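Local coordinates for protein PRD-containing transcription regulator (Lactobacillus casei, PDB 3NUF) that is probably a transcription regulator of the PRD family, whose domains in related proteins answer to phosphorylation by the sugar phosphotransferase system, at residues 82-85 with 86-89; 89-92 with 93-97; 106-109 with 110-113. All coordinates share one frame; numbering follows the deposited sequence.

All three contacts are local, made between side chains and backbone atoms a few residues apart on two consecutive helices. Interactions 1 and 2 follow each other along helix 84-97 and share Leu89; interaction 3 occupies helix 104-115, which packs against both. Interaction 1 lies further out, its centre about 12 Å from that of the chain against about 8 Å for the others, with two buried residues against four in each. It caps a helix start, with serine hydroxyls bonded to Glu113 and a Gln84-Asp88 pair at the surface. Interaction 2 has regular backbone bonding, buried valines and a bound 1,2-ethanediol. Interaction 3 has i to i+3 backbone bonds and a serine hydroxyl bonded to a carbonyl of the preceding turn. Ala90 and Val93 meet Leu108 by packing.

Interaction 1 (82-85 with 86-89); sequences VSQK and SLDL
Val82 lays its CG1 methyl against the branch point of Leu87, with Val82 CG1 3.8 Å from Leu87 CG, and the two side chains pass at a slant. The methyl is carried there by a first torsion that sets CG1 opposite the backbone N (chi1 177°), and it also lies against Ser86 CB. This is the close-packed side of the turn: Ser86 is buried, and Val82 and Leu87 together rest on Ser109 of helix 104-115. Between them Ser83 stands at the N-cap of helix 84-97. Its OG accepts a weak bond from Ser86 N at 3.3 Å, while its carbonyl O takes Leu87 N at 3.1 Å. Val82, just before the cap, and Leu87, four residues after it, form a hydrophobic staple around this helix start. The hydroxyls of Ser83 and Ser86 both bond to OE1 of Glu113, which ties the capped end to helix 104-115. The solvent side is looser and polar. Gln84 bends at chi2 (68°) to bring its amide back over the helix, where Gln84 NE2 donates to Asp88 OD1 at 3.0 Å. That bond is nearly straight (166°), yet it meets the carboxylate from above its plane. Exposed Lys85 runs fully extended alongside Leu89, which is buried, with Lys85 CG 4.2 Å from Leu89 CD1. Lys85 NZ bonds to Ala42 O.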
loop_
_atom_site.group_PDB
_atom_site.type_symbol
_atom_site.label_atom_id
_atom_site.label_comp_id
_atom_site.label_asym_id
_atom_site.label_seq_id
_atom_site.Cartn_x
_atom_site.Cartn_y
_atom_site.Cartn_z
ATOM N N VAL A 82 -2.283 -8.957 13.805
ATOM C CA VAL A 82 -1.708 -8.880 12.447
ATOM C C VAL A 82 -0.272 -9.368 12.456
ATOM O O VAL A 82 0.485 -9.066 13.346
ATOM C CB VAL A 82 -1.772 -7.436 11.904
ATOM C CG1 VAL A 82 -1.114 -7.357 10.555
ATOM C CG2 VAL A 82 -3.199 -6.963 11.858
ATOM N N SER A 83 0.116 -10.167 11.477
ATOM C CA SER A 83 1.457 -10.695 11.471
ATOM C C SER A 83 2.497 -9.600 11.395
ATOM O O SER A 83 2.309 -8.561 10.737
ATOM C CB SER A 83 1.658 -11.638 10.299
ATOM O OG SER A 83 1.713 -11.002 9.003
ATOM N N GLN A 84 3.634 -9.853 12.015
ATOM C CA GLN A 84 4.703 -8.890 12.012
ATOM C C GLN A 84 5.161 -8.563 10.596
ATOM O O GLN A 84 5.534 -7.425 10.295
ATOM C CB GLN A 84 5.876 -9.376 12.865
ATOM C CG GLN A 84 6.826 -8.265 13.197
ATOM C CD GLN A 84 6.180 -7.297 14.103
ATOM O OE1 GLN A 84 5.699 -7.688 15.173
ATOM N NE2 GLN A 84 6.116 -6.050 13.713
ATOM N N LYS A 85 5.185 -9.554 9.717
ATOM C CA LYS A 85 5.649 -9.387 8.335
ATOM C C LYS A 85 4.763 -8.351 7.646
ATOM O O LYS A 85 5.273 -7.419 6.989
ATOM C CB LYS A 85 5.628 -10.707 7.615
ATOM C CG LYS A 85 6.055 -10.629 6.185
ATOM C CD LYS A 85 6.133 -12.083 5.627
ATOM C CE LYS A 85 6.521 -12.064 4.204
ATOM N NZ LYS A 85 6.740 -13.463 3.737
ATOM N N SER A 86 3.458 -8.447 7.808
ATOM C CA SER A 86 2.547 -7.465 7.210
ATOM C C SER A 86 2.763 -6.076 7.778
ATOM O O SER A 86 2.700 -5.100 7.042
ATOM C CB SER A 86 1.133 -7.866 7.392
ATOM O OG SER A 86 0.849 -9.023 6.552
ATOM N N LEU A 87 2.888 -5.980 9.088
ATOM C CA LEU A 87 3.090 -4.682 9.758
ATOM C C LEU A 87 4.391 -4.068 9.312
ATOM O O LEU A 87 4.477 -2.851 9.066
ATOM C CB LEU A 87 2.997 -4.834 11.273
ATOM C CG LEU A 87 1.630 -5.062 11.835
ATOM C CD1 LEU A 87 1.761 -5.668 13.292
ATOM C CD2 LEU A 87 0.850 -3.771 11.827
ATOM N N ASP A 88 5.446 -4.870 9.201
ATOM C CA ASP A 88 6.767 -4.348 8.810
ATOM C C ASP A 88 6.746 -3.871 7.345
ATOM O O ASP A 88 7.336 -2.835 7.018
ATOM C CB ASP A 88 7.855 -5.410 8.974
ATOM C CG ASP A 88 8.172 -5.736 10.437
ATOM O OD1 ASP A 88 7.706 -5.041 11.369
ATOM O OD2 ASP A 88 8.931 -6.742 10.623
ATOM N N LEU A 89 6.113 -4.626 6.451
ATOM C CA LEU A 89 6.008 -4.183 5.063
ATOM C C LEU A 89 5.219 -2.879 5.011
ATOM O O LEU A 89 5.599 -1.940 4.281
ATOM C CB LEU A 89 5.379 -5.268 4.184
ATOM C CG LEU A 89 6.203 -6.506 3.950
ATOM C CD1 LEU A 89 5.351 -7.633 3.385
ATOM C CD2 LEU A 89 7.333 -6.142 2.974
#

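Interaction 2 (89-92 with 93-97); sequences LADQ and VVQHI. With EDO (1,2-ethanediol), chain G.
The imidazole of His96 and the amide of Gln92, one turn apart on the same face of helix 84-97, reach the two ends of one 1,2-ethanediol molecule, which probably comes from the crystallisation liquor. At the edge of the His96 ring, in its plane, ND1 is hydrogen-bonded to EDO O2 at 3.1 Å, and the ring also stacks with that of Tyr34 on helix 25-41. Gln92 NE2 lies 2.5 Å from EDO O1, so short that the exact placement of this end of the diol is doubtful; Tyr34 OH bonds to the diol as well. Gln92 points its chain away from its own amide nitrogen (chi1 -176°) and keeps it extended, which stands the side-chain amide off the helix. The planes of the Asp91 carboxylate and the Gln95 amide are 18° apart, but what touches is Asp91 OD2 and the aliphatic Gln95 CG, at 4.0 Å. Beneath these polar groups the backbone is regular: Val94 N bonds to Ala90 O at 2.9 Å, and His96 N to Gln92 O at 2.9 Å. The valine CG2 methyls, set beside their own backbone N, lie near the carbonyls of the preceding turn, with Val94 CG2 3.2 Å from Ala90 O and Val93 CG2 3.4 Å from Leu89 O. On the buried side Val93 meets Leu38, Leu58 and Leu108, and Val94 meets Met61. The arrangement is that of an amphipathic alpha-helix, bonded i to i+4, with its apolar face turned into the helical bundle of a PRD.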
loop_
_atom_site.group_PDB
_atom_site.type_symbol
_atom_site.label_atom_id
_atom_site.label_comp_id
_atom_site.label_asym_id
_atom_site.label_seq_id
_atom_site.Cartn_x
_atom_site.Cartn_y
_atom_site.Cartn_z
ATOM N N LEU A 89 6.113 -4.626 6.451
ATOM C CA LEU A 89 6.008 -4.183 5.063
ATOM C C LEU A 89 5.219 -2.879 5.011
ATOM O O LEU A 89 5.599 -1.940 4.281
ATOM C CB LEU A 89 5.379 -5.268 4.184
ATOM C CG LEU A 89 6.203 -6.506 3.950
ATOM C CD1 LEU A 89 5.351 -7.633 3.385
ATOM C CD2 LEU A 89 7.333 -6.142 2.974
ATOM N N ALA A 90 4.103 -2.798 5.733
ATOM C CA ALA A 90 3.316 -1.571 5.749
ATOM C C ALA A 90 4.125 -0.400 6.279
ATOM O O ALA A 90 4.063 0.706 5.708
ATOM C CB ALA A 90 2.059 -1.766 6.563
ATOM N N ASP A 91 4.885 -0.610 7.362
ATOM C CA ASP A 91 5.729 0.458 7.882
ATOM C C ASP A 91 6.735 0.932 6.830
ATOM O O ASP A 91 6.953 2.132 6.676
ATOM C CB ASP A 91 6.471 -0.039 9.136
ATOM C CG ASP A 91 7.302 1.032 9.774
ATOM O OD1 ASP A 91 6.737 1.851 10.473
ATOM O OD2 ASP A 91 8.513 1.060 9.583
ATOM N N GLN A 92 7.329 0.003 6.103
ATOM C CA GLN A 92 8.292 0.375 5.069
ATOM C C GLN A 92 7.614 1.235 4.018
ATOM O O GLN A 92 8.187 2.236 3.557
ATOM C CB GLN A 92 8.875 -0.868 4.415
ATOM C CG GLN A 92 9.941 -0.528 3.417
ATOM C CD GLN A 92 10.762 -1.716 2.964
ATOM O OE1 GLN A 92 10.707 -2.797 3.542
ATOM N NE2 GLN A 92 11.549 -1.498 1.916
ATOM N N VAL A 93 6.402 0.886 3.610
ATOM C CA VAL A 93 5.693 1.683 2.595
ATOM C C VAL A 93 5.372 3.083 3.070
ATOM O O VAL A 93 5.620 4.081 2.385
ATOM C CB VAL A 93 4.421 1.000 2.146
ATOM C CG1 VAL A 93 3.576 1.888 1.145
ATOM C CG2 VAL A 93 4.715 -0.315 1.451
ATOM N N VAL A 94 4.881 3.164 4.298
ATOM C CA VAL A 94 4.547 4.492 4.897
ATOM C C VAL A 94 5.784 5.380 4.941
ATOM O O VAL A 94 5.737 6.545 4.537
ATOM C CB VAL A 94 4.003 4.294 6.294
ATOM C CG1 VAL A 94 3.858 5.663 7.045
ATOM C CG2 VAL A 94 2.650 3.542 6.251
ATOM N N GLN A 95 6.904 4.848 5.399
ATOM C CA GLN A 95 8.127 5.596 5.459
ATOM C C GLN A 95 8.672 5.978 4.114
ATOM O O GLN A 95 9.263 7.047 3.968
ATOM C CB GLN A 95 9.139 4.873 6.336
ATOM C CG GLN A 95 8.685 4.660 7.780
ATOM C CD GLN A 95 8.285 5.934 8.477
ATOM O OE1 GLN A 95 7.146 6.087 8.999
ATOM N NE2 GLN A 95 9.162 6.849 8.489
ATOM N N HIS A 96 8.534 5.086 3.168
ATOM C CA HIS A 96 8.920 5.357 1.786
ATOM C C HIS A 96 8.158 6.510 1.180
ATOM O O HIS A 96 8.781 7.365 0.552
ATOM C CB HIS A 96 8.721 4.082 0.911
ATOM C CG HIS A 96 8.842 4.318 -0.557
ATOM N ND1 HIS A 96 10.062 4.414 -1.177
ATOM C CD2 HIS A 96 7.906 4.476 -1.512
ATOM C CE1 HIS A 96 9.855 4.597 -2.480
ATOM N NE2 HIS A 96 8.557 4.673 -2.705
ATOM N N ILE A 97 6.861 6.587 1.387
ATOM C CA ILE A 97 6.056 7.707 0.881
ATOM C C ILE A 97 6.504 8.998 1.530
ATOM O O ILE A 97 6.662 9.993 0.815
ATOM C CB ILE A 97 4.573 7.446 1.112
ATOM C CG1 ILE A 97 4.043 6.258 0.314
ATOM C CG2 ILE A 97 3.718 8.680 0.754
ATOM C CD1 ILE A 97 2.713 5.718 0.786
HETATM C C1 EDO G . 12.730 1.527 -0.122
HETATM O O1 EDO G . 12.032 0.370 0.346
HETATM C C2 EDO G . 12.912 2.455 1.047
HETATM O O2 EDO G . 12.342 3.732 0.733
#

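Interaction 3 (106-109 with 110-113); sequences YVLS and IHFE
A tightened stretch of helix 104-115, bonded from residue i to i+3 as in a 3-10 turn, joins Val107 to Ile110 and Leu108 to His111. Ile110 N donates to Val107 O at 3.2 Å and His111 N to Leu108 O at 3.0 Å, each donor standing well above the carbonyl plane. Ser109 fits into the turn by placing its hydroxyl between its backbone N and carbonyl carbon (chi1 78°). From there Ser109 OG donates to Tyr106 O at 2.7 Å, in the carbonyl plane and on a lone pair. Replacing Ser109 with alanine removes this donor and is likely to leave Tyr106 O relying on the weak bond from Ser109 N. Regular bonding returns with Glu113 N, 2.9 Å from Ser109 O. Among the side chains, Leu108 CG meets the Phe112 ring at CE2, 4.0 Å away, and the edge of the His111 ring brings CD2 to 3.5 Å from Val107 O. His111 also meets the ring of His57; paired histidines recall the phosphorylation sites of other PRDs, although no such role is established here. The turn lies amid three other helices: Leu108 and His111 pack on Leu54 of helix 48-67, Phe112 on Val35 and Ala39 of helix 25-41, and Ser109 on Leu87 of helix 84-97.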
loop_
_atom_site.group_PDB
_atom_site.type_symbol
_atom_site.label_atom_id
_atom_site.label_comp_id
_atom_site.label_asym_id
_atom_site.label_seq_id
_atom_site.Cartn_x
_atom_site.Cartn_y
_atom_site.Cartn_z
ATOM N N TYR A 106 -1.163 0.651 10.123
ATOM C CA TYR A 106 -2.146 -0.361 10.577
ATOM C C TYR A 106 -3.155 -0.734 9.527
ATOM O O TYR A 106 -3.293 -1.910 9.141
ATOM C CB TYR A 106 -2.770 0.091 11.901
ATOM C CG TYR A 106 -1.784 0.260 13.026
ATOM C CD1 TYR A 106 -1.043 -0.826 13.454
ATOM C CD2 TYR A 106 -1.566 1.497 13.647
ATOM C CE1 TYR A 106 -0.129 -0.666 14.455
ATOM C CE2 TYR A 106 -0.651 1.654 14.633
ATOM C CZ TYR A 106 0.087 0.587 15.035
ATOM O OH TYR A 106 1.038 0.727 16.020
ATOM N N VAL A 107 -3.852 0.238 8.988
ATOM C CA VAL A 107 -4.856 -0.068 7.954
ATOM C C VAL A 107 -4.156 -0.675 6.729
ATOM O O VAL A 107 -4.654 -1.637 6.135
ATOM C CB VAL A 107 -5.689 1.140 7.598
ATOM C CG1 VAL A 107 -6.489 0.952 6.301
ATOM C CG2 VAL A 107 -6.632 1.443 8.755
ATOM N N LEU A 108 -2.991 -0.148 6.347
ATOM C CA LEU A 108 -2.268 -0.714 5.193
ATOM C C LEU A 108 -1.871 -2.163 5.430
ATOM O O LEU A 108 -1.962 -2.992 4.513
ATOM C CB LEU A 108 -1.062 0.138 4.833
ATOM C CG LEU A 108 -0.195 -0.415 3.686
ATOM C CD1 LEU A 108 -0.972 -0.549 2.383
ATOM C CD2 LEU A 108 1.044 0.460 3.484
ATOM N N SER A 109 -1.516 -2.536 6.654
ATOM C CA SER A 109 -1.123 -3.916 6.933
ATOM C C SER A 109 -2.190 -4.939 6.595
ATOM O O SER A 109 -1.844 -6.073 6.227
ATOM C CB SER A 109 -0.647 -4.040 8.387
ATOM O OG SER A 109 -1.716 -4.094 9.298
ATOM N N ILE A 110 -3.439 -4.557 6.696
ATOM C CA ILE A 110 -4.512 -5.512 6.390
ATOM C C ILE A 110 -4.506 -5.924 4.926
ATOM O O ILE A 110 -4.870 -7.059 4.615
ATOM C CB ILE A 110 -5.870 -4.905 6.798
ATOM C CG1 ILE A 110 -5.887 -4.532 8.270
ATOM C CG2 ILE A 110 -7.065 -5.839 6.472
ATOM C CD1 ILE A 110 -5.455 -5.604 9.233
ATOM N N HIS A 111 -4.089 -5.064 4.024
ATOM C CA HIS A 111 -3.994 -5.413 2.624
ATOM C C HIS A 111 -2.968 -6.512 2.447
ATOM O O HIS A 111 -3.184 -7.449 1.718
ATOM C CB HIS A 111 -3.656 -4.188 1.815
ATOM C CG HIS A 111 -4.721 -3.158 1.809
ATOM N ND1 HIS A 111 -5.534 -2.935 0.725
ATOM C CD2 HIS A 111 -5.058 -2.223 2.732
ATOM C CE1 HIS A 111 -6.375 -1.956 1.011
ATOM N NE2 HIS A 111 -6.120 -1.503 2.224
ATOM N N PHE A 112 -1.806 -6.393 3.071
ATOM C CA PHE A 112 -0.779 -7.421 2.997
ATOM C C PHE A 112 -1.276 -8.694 3.686
ATOM O O PHE A 112 -0.987 -9.798 3.207
ATOM C CB PHE A 112 0.523 -6.960 3.672
ATOM C CG PHE A 112 1.250 -5.896 2.945
ATOM C CD1 PHE A 112 1.953 -6.183 1.804
ATOM C CD2 PHE A 112 1.310 -4.609 3.417
ATOM C CE1 PHE A 112 2.648 -5.187 1.115
ATOM C CE2 PHE A 112 1.990 -3.605 2.738
ATOM C CZ PHE A 112 2.609 -3.851 1.580
ATOM N N GLU A 113 -1.971 -8.593 4.812
ATOM C CA GLU A 113 -2.463 -9.756 5.530
ATOM C C GLU A 113 -3.481 -10.518 4.663
ATOM O O GLU A 113 -3.425 -11.769 4.582
ATOM C CB GLU A 113 -3.049 -9.284 6.861
ATOM C CG GLU A 113 -3.172 -10.340 7.965
ATOM C CD GLU A 113 -1.863 -10.695 8.641
ATOM O OE1 GLU A 113 -0.766 -10.500 8.063
ATOM O OE2 GLU A 113 -1.903 -11.279 9.764
#